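Side-chain contacts in EreC (Klebsiella pneumoniae, PDB 6XCQ), which is an erythromycin esterase that probably confers macrolide resistance by hydrolysing the lactone ester of erythromycin-type antibiotics: residues I52-V57 with E88-N93; R164-Q169 with I252-Y257; A205-G208 with Q214-K217. The protein carries 1 engineered substitution. All coordinates share one frame; numbering follows the deposited sequence. Where two conformers were deposited one is given.

Contact 1: I52-V57 with E88-N93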
# COMPACT_ATOMS: atom_id res chain seq x y z
N ILE A 52 14.05 18.76 9.93
CA ILE A 52 13.60 18.11 11.15
C ILE A 52 13.55 16.59 11.00
O ILE A 52 13.65 15.86 11.99
CB ILE A 52 12.23 18.71 11.55
CG1 ILE A 52 11.67 18.10 12.82
CG2 ILE A 52 11.23 18.55 10.43
CD1 ILE A 52 10.27 18.63 13.12
N LEU A 53 13.42 16.09 9.77
CA LEU A 53 13.34 14.65 9.52
C LEU A 53 14.70 14.00 9.31
O LEU A 53 14.77 12.76 9.29
CB LEU A 53 12.49 14.38 8.27
CG LEU A 53 11.09 14.96 8.17
CD1 LEU A 53 10.49 14.70 6.78
CD2 LEU A 53 10.20 14.38 9.24
N THR A 54 15.76 14.78 9.12
CA THR A 54 17.03 14.16 8.72
C THR A 54 17.56 13.16 9.75
O THR A 54 17.97 12.07 9.33
CB THR A 54 18.06 15.25 8.41
OG1 THR A 54 17.71 15.91 7.18
CG2 THR A 54 19.44 14.65 8.24
N PRO A 55 17.54 13.43 11.06
CA PRO A 55 17.99 12.40 12.02
C PRO A 55 17.21 11.10 11.93
O PRO A 55 17.82 10.02 11.98
CB PRO A 55 17.77 13.08 13.38
CG PRO A 55 17.90 14.50 13.10
CD PRO A 55 17.25 14.70 11.76
N LEU A 56 15.88 11.15 11.83
CA LEU A 56 15.14 9.90 11.82
C LEU A 56 15.31 9.17 10.50
O LEU A 56 15.18 7.94 10.46
CB LEU A 56 13.65 10.16 12.13
CG LEU A 56 12.64 10.72 11.12
CD1 LEU A 56 12.11 9.62 10.19
CD2 LEU A 56 11.48 11.37 11.87
N VAL A 57 15.64 9.88 9.42
CA VAL A 57 15.80 9.22 8.13
C VAL A 57 17.21 8.64 7.96
O VAL A 57 17.38 7.69 7.19
CB VAL A 57 15.41 10.21 7.02
CG1 VAL A 57 15.81 9.69 5.64
CG2 VAL A 57 13.90 10.44 7.06
N GLU A 88 16.28 13.01 -3.34
CA GLU A 88 17.37 13.93 -3.66
C GLU A 88 18.30 14.18 -2.50
O GLU A 88 19.45 14.57 -2.72
CB GLU A 88 16.82 15.25 -4.17
CG GLU A 88 16.04 15.10 -5.43
CD GLU A 88 15.46 16.40 -5.87
OE1 GLU A 88 15.93 17.44 -5.37
OE2 GLU A 88 14.52 16.40 -6.69
N ARG A 89 17.86 13.96 -1.26
CA ARG A 89 18.73 14.26 -0.13
C ARG A 89 19.15 13.03 0.66
O ARG A 89 20.14 13.12 1.40
CB ARG A 89 18.05 15.25 0.82
CG ARG A 89 17.90 16.63 0.20
CD ARG A 89 19.27 17.28 -0.03
NE ARG A 89 19.14 18.68 -0.44
CZ ARG A 89 18.97 19.69 0.41
NH1 ARG A 89 18.93 19.47 1.72
NH2 ARG A 89 18.85 20.93 -0.06
N HIS A 90 18.47 11.90 0.50
CA HIS A 90 18.85 10.68 1.19
C HIS A 90 18.96 9.48 0.26
O HIS A 90 19.10 8.35 0.73
CB HIS A 90 17.86 10.39 2.33
CG HIS A 90 17.92 11.40 3.44
ND1 HIS A 90 18.86 11.33 4.44
CD2 HIS A 90 17.16 12.49 3.71
CE1 HIS A 90 18.69 12.35 5.28
NE2 HIS A 90 17.66 13.06 4.86
N ASP A 91 18.90 9.70 -1.06
CA ASP A 91 19.23 8.67 -2.06
C ASP A 91 18.29 7.47 -2.03
O ASP A 91 18.71 6.34 -2.34
CB ASP A 91 20.68 8.20 -1.90
CG ASP A 91 21.65 9.03 -2.71
OD1 ASP A 91 21.57 8.98 -3.96
OD2 ASP A 91 22.47 9.74 -2.10
N PHE A 92 17.02 7.67 -1.68
CA PHE A 92 16.06 6.59 -1.84
C PHE A 92 15.87 6.29 -3.32
O PHE A 92 15.94 7.19 -4.16
CB PHE A 92 14.74 6.95 -1.15
CG PHE A 92 14.75 6.61 0.29
CD1 PHE A 92 15.54 7.34 1.17
CD2 PHE A 92 14.06 5.51 0.77
CE1 PHE A 92 15.59 7.01 2.52
CE2 PHE A 92 14.11 5.17 2.11
CZ PHE A 92 14.87 5.93 2.98
N ASN A 93 15.69 5.01 -3.64
CA ASN A 93 15.78 4.54 -5.03
C ASN A 93 14.65 3.59 -5.42
O ASN A 93 14.67 3.06 -6.53
CB ASN A 93 17.13 3.86 -5.26
CG ASN A 93 17.42 2.82 -4.22
OD1 ASN A 93 16.53 2.10 -3.77
ND2 ASN A 93 18.69 2.73 -3.81
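Thr54 and His90 meet at the hydroxyl of Tyr85, whose OH is hydrogen-bonded both to Thr54 OG1 and to His90 NE2 and whose ring also meets the imidazole, the planes about 70° apart. Thr54 OG1 and His90 NE2 lie 3.7 Å apart with no direct hydrogen bond between them, so the tyrosine links the segments. Thr54 OG1 approaches the imidazole at its edge, in the ring plane, while Thr54 CG2 touches His90 CE1 at 3.8 Å.

Val57 supplies a different kind of contact. Val57 CG1 points anti to the backbone N (chi1 169°) and thereby sits over one face of the His90 ring, 3.6 Å from the centroid. The line to that centroid is 13° off the ring normal, which identifies a CH-pi contact. The same methyl, Val57 CG1, reaches Phe92 CE1 at 4.1 Å, an apolar contact that joins Val57 to the chain just beyond the helix end. The positive phi of Asp91 ends the helix and lets Phe92, next in the chain, come to this methyl.

The contact thus fastens short helix 54-57 to the C-terminal end of helix 73-90, the connection between parallel strands 62-65 and 94-97. Leu86 of that helix touches both Val57 and Phe92, while Leu53 and Leu56 turn to strands 392-396 and 423-427.

Contact 2: R164-Q169 with I252-Y257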
# COMPACT_ATOMS: atom_id res chain seq x y z
N ARG A 164 -6.05 -13.90 -11.52
CA ARG A 164 -5.81 -14.31 -12.90
C ARG A 164 -4.38 -14.04 -13.34
O ARG A 164 -3.71 -14.94 -13.87
CB ARG A 164 -6.79 -13.60 -13.84
CG ARG A 164 -6.70 -14.12 -15.27
CD ARG A 164 -7.24 -13.13 -16.29
NE ARG A 164 -6.44 -11.90 -16.35
CZ ARG A 164 -6.89 -10.70 -16.00
NH1 ARG A 164 -6.11 -9.64 -16.10
NH2 ARG A 164 -8.13 -10.57 -15.56
N ASP A 165 -3.90 -12.80 -13.19
CA ASP A 165 -2.54 -12.46 -13.62
C ASP A 165 -1.52 -13.37 -12.95
O ASP A 165 -0.59 -13.86 -13.60
CB ASP A 165 -2.19 -11.00 -13.29
CG ASP A 165 -2.88 -9.97 -14.19
OD1 ASP A 165 -3.45 -10.31 -15.25
OD2 ASP A 165 -2.83 -8.78 -13.80
N ASP A 166 -1.66 -13.59 -11.64
CA ASP A 166 -0.67 -14.39 -10.94
C ASP A 166 -0.65 -15.82 -11.47
O ASP A 166 0.41 -16.38 -11.72
CB ASP A 166 -0.95 -14.38 -9.44
CG ASP A 166 -0.57 -13.06 -8.77
OD1 ASP A 166 0.55 -12.56 -9.02
OD2 ASP A 166 -1.39 -12.54 -7.99
N LEU A 167 -1.84 -16.41 -11.64
CA LEU A 167 -1.93 -17.78 -12.11
C LEU A 167 -1.41 -17.91 -13.53
O LEU A 167 -0.80 -18.93 -13.89
CB LEU A 167 -3.37 -18.27 -12.05
CG LEU A 167 -3.95 -18.57 -10.67
CD1 LEU A 167 -5.44 -18.25 -10.69
CD2 LEU A 167 -3.70 -20.02 -10.28
N ALA A 168 -1.67 -16.90 -14.37
CA ALA A 168 -1.23 -16.97 -15.76
C ALA A 168 0.28 -16.90 -15.86
O ALA A 168 0.88 -17.61 -16.67
CB ALA A 168 -1.88 -15.85 -16.57
N GLN A 169 0.91 -16.03 -15.07
CA GLN A 169 2.37 -15.99 -15.06
C GLN A 169 2.93 -17.28 -14.48
O GLN A 169 3.89 -17.84 -15.02
CB GLN A 169 2.87 -14.78 -14.26
CG GLN A 169 4.38 -14.63 -14.34
CD GLN A 169 4.94 -13.71 -13.27
OE1 GLN A 169 5.94 -14.03 -12.62
NE2 GLN A 169 4.32 -12.55 -13.09
N ILE A 252 2.88 -17.97 -6.29
CA ILE A 252 2.11 -18.86 -5.42
C ILE A 252 1.80 -18.17 -4.10
O ILE A 252 0.67 -18.26 -3.60
CB ILE A 252 2.87 -20.18 -5.18
CG1 ILE A 252 2.97 -20.99 -6.47
CG2 ILE A 252 2.18 -21.00 -4.10
CD1 ILE A 252 4.13 -22.00 -6.47
N GLU A 253 2.79 -17.50 -3.50
CA GLU A 253 2.51 -16.76 -2.26
C GLU A 253 1.40 -15.74 -2.46
O GLU A 253 0.48 -15.62 -1.64
CB GLU A 253 3.77 -16.06 -1.75
CG GLU A 253 4.83 -16.98 -1.12
CD GLU A 253 4.31 -17.74 0.09
OE1 GLU A 253 4.33 -19.00 0.05
OE2 GLU A 253 3.86 -17.10 1.06
N SER A 254 1.49 -14.97 -3.54
CA SER A 254 0.47 -13.98 -3.85
C SER A 254 -0.91 -14.63 -3.97
O SER A 254 -1.89 -14.13 -3.41
CB SER A 254 0.83 -13.24 -5.14
OG SER A 254 -0.18 -12.28 -5.44
N ILE A 255 -1.01 -15.75 -4.70
CA ILE A 255 -2.30 -16.42 -4.86
C ILE A 255 -2.82 -16.95 -3.53
O ILE A 255 -4.01 -16.81 -3.20
CB ILE A 255 -2.21 -17.55 -5.90
CG1 ILE A 255 -1.92 -16.98 -7.29
CG2 ILE A 255 -3.48 -18.36 -5.92
CD1 ILE A 255 -1.10 -17.97 -8.23
N GLU A 256 -1.94 -17.58 -2.74
CA GLU A 256 -2.36 -18.13 -1.45
C GLU A 256 -2.98 -17.05 -0.57
O GLU A 256 -4.03 -17.26 0.04
CB GLU A 256 -1.17 -18.77 -0.74
CG GLU A 256 -1.46 -19.29 0.66
CD GLU A 256 -0.17 -19.60 1.43
OE1 GLU A 256 -0.09 -20.65 2.11
OE2 GLU A 256 0.77 -18.78 1.35
N TYR A 257 -2.32 -15.90 -0.46
CA TYR A 257 -2.86 -14.84 0.39
C TYR A 257 -4.05 -14.16 -0.26
O TYR A 257 -4.91 -13.60 0.45
CB TYR A 257 -1.76 -13.83 0.72
CG TYR A 257 -0.89 -14.24 1.91
CD1 TYR A 257 0.11 -15.21 1.78
CD2 TYR A 257 -1.09 -13.67 3.15
CE1 TYR A 257 0.91 -15.58 2.88
CE2 TYR A 257 -0.32 -14.02 4.24
CZ TYR A 257 0.68 -14.97 4.11
OH TYR A 257 1.41 -15.31 5.22
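Asp166 and Ser254 are paired where two helices of a helical bundle cross in a broadly antiparallel sense. The axes of the two short helical segments approach to 9.2 Å, with 146° between the N-to-C directions, and all four residues that touch are buried.

The polar part is one hydrogen bond. Ser254 OG donates to Asp166 OD2 at 2.8 Å, coming from above the carboxylate plane, 54° out of it. With OG anti to the backbone N (chi1 180°), the serine hydroxyl reaches across to the facing helix, so a buried carboxylate oxygen gains a donor. Asp166 OD1 additionally has a long, weak ion pair with Arg251 NE, one turn earlier on the serine's helix; a positive charge there may ease burial of the carboxylate, though only modestly.

The apolar part centres on Ile255, whose CA is the nearest to that of Asp166 across the pair. Its side chain also touches Val222 of helix 212-231, bringing a third helix to the junction. Ile255 CG1 lies 3.5 Å from Asp166 CB, beside the polar bond. Farther out, the isoleucine crosses Leu167 at about a right angle: Ile255 CD1 meets Leu167 CG at 3.8 Å and Leu167 CD2 at 3.9 Å.

Contact 3: A205-G208 with Q214-K217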
# COMPACT_ATOMS: atom_id res chain seq x y z
N ALA A 205 -17.35 -10.84 -3.55
CA ALA A 205 -18.71 -11.26 -3.87
C ALA A 205 -18.71 -12.45 -4.83
O ALA A 205 -19.50 -13.39 -4.67
CB ALA A 205 -19.50 -10.09 -4.46
N LYS A 206 -17.83 -12.44 -5.84
CA LYS A 206 -17.74 -13.59 -6.74
C LYS A 206 -17.22 -14.83 -6.01
O LYS A 206 -17.64 -15.96 -6.30
CB LYS A 206 -16.85 -13.27 -7.94
CG LYS A 206 -17.38 -12.19 -8.87
CD LYS A 206 -18.31 -12.78 -9.92
CE LYS A 206 -18.17 -12.06 -11.26
NZ LYS A 206 -17.71 -13.01 -12.33
N TRP A 207 -16.29 -14.64 -5.07
CA TRP A 207 -15.78 -15.74 -4.26
C TRP A 207 -16.91 -16.42 -3.48
O TRP A 207 -17.01 -17.65 -3.45
CB TRP A 207 -14.70 -15.22 -3.31
CG TRP A 207 -14.19 -16.21 -2.28
CD1 TRP A 207 -14.54 -16.28 -0.97
CD2 TRP A 207 -13.22 -17.26 -2.49
NE1 TRP A 207 -13.87 -17.31 -0.35
CE2 TRP A 207 -13.05 -17.92 -1.26
CE3 TRP A 207 -12.50 -17.69 -3.61
CZ2 TRP A 207 -12.17 -19.00 -1.11
CZ3 TRP A 207 -11.63 -18.77 -3.46
CH2 TRP A 207 -11.47 -19.42 -2.22
N GLY A 208 -17.77 -15.62 -2.84
CA GLY A 208 -18.89 -16.15 -2.09
C GLY A 208 -19.92 -16.88 -2.93
O GLY A 208 -20.73 -17.63 -2.38
N GLN A 214 -15.51 -26.13 -3.82
CA GLN A 214 -14.58 -25.61 -4.82
C GLN A 214 -13.62 -24.60 -4.21
O GLN A 214 -12.46 -24.51 -4.65
CB GLN A 214 -15.31 -24.98 -6.00
CG GLN A 214 -16.79 -25.21 -6.05
CD GLN A 214 -17.40 -24.58 -7.29
OE1 GLN A 214 -18.22 -23.66 -7.20
NE2 GLN A 214 -16.99 -25.07 -8.45
N GLN A 215 -14.07 -23.80 -3.23
CA GLN A 215 -13.16 -22.89 -2.55
C GLN A 215 -12.04 -23.66 -1.85
O GLN A 215 -10.86 -23.34 -1.99
CB GLN A 215 -13.91 -22.05 -1.51
CG GLN A 215 -14.97 -21.09 -2.09
CD GLN A 215 -15.81 -20.41 -1.00
OE1 GLN A 215 -15.90 -20.91 0.13
NE2 GLN A 215 -16.44 -19.29 -1.34
N GLU A 216 -12.41 -24.69 -1.08
CA GLU A 216 -11.43 -25.45 -0.34
C GLU A 216 -10.55 -26.28 -1.26
O GLU A 216 -9.35 -26.44 -0.99
CB GLU A 216 -12.14 -26.32 0.69
CG GLU A 216 -12.56 -25.47 1.87
CD GLU A 216 -13.53 -26.15 2.81
OE1 GLU A 216 -14.03 -27.25 2.47
OE2 GLU A 216 -13.79 -25.58 3.89
N LYS A 217 -11.11 -26.79 -2.36
CA LYS A 217 -10.29 -27.45 -3.36
C LYS A 217 -9.25 -26.50 -3.94
O LYS A 217 -8.11 -26.90 -4.21
CB LYS A 217 -11.17 -28.02 -4.47
CG LYS A 217 -10.37 -28.67 -5.60
CD LYS A 217 -11.29 -29.18 -6.70
CE LYS A 217 -12.08 -30.39 -6.22
NZ LYS A 217 -11.17 -31.55 -5.94
O HOH W 1 -15.48 -18.22 1.86
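Gln215 runs from its helix across the face of the Trp207 indole, and its atoms meet the ring system in sequence. Gln215 CB starts just outside the rim of the six-membered ring, 3.5 Å from Trp207 CZ2. Gln215 CG, next along, stands 3.8 Å from the centroid of the six-membered ring of Trp207 and close to its normal, a CH-pi contact. Because the chain is extended beyond CG (chi2 172°), the amide travels on over the indole toward the pyrrole part, where CD lies equally near Trp207 NE1 and CE2. There the amide and ring planes differ by 7°, evidence of a true stack.

At the tip the two amide atoms take separate roles. Gln215 NE2 lies 3.4 Å above the indole plane, offset toward the rim, and donates to Trp207 O at 2.7 Å with an N-H...O angle of 143°. The acceptor lies in the glutamine amide plane, whereas the donor sits above the plane of the carbonyl. Gln215 OE1 accepts from a water at 3.2 Å, and that water accepts from Trp207 NE1 at 2.9 Å. The bond to the backbone carbonyl and the water bridge use opposite ends of the amide, consistent with a defined rotation about its last torsion.

The stack ties the end of helix 200-208 to the early part of helix 212-231, the next along the chain. Trp207 also touches Leu259, Leu262, Arg263 and Arg266 of helix 244-267, so the indole joins three helices.

Along the chain, contact 1 closes before the others begin, and both segments of contact 3 fall between the two segments of contact 2. Contact 1 is about 35 Å from contact 2 and 45 Å from contact 3, centre to centre, on the opposite side of the chain's centre; it borders the mixed sheet. Contacts 2 and 3 are about 15 Å apart between centres and do not touch, yet belong to one helical region. Helix 244-267 supplies a segment of contact 2 and packs on Trp207 of contact 3, while helix 212-231 carries Gln215 and also touches Ile255. Through these helices, the junction of 200-208 and 212-231 packs against the helix pair enclosing it in sequence.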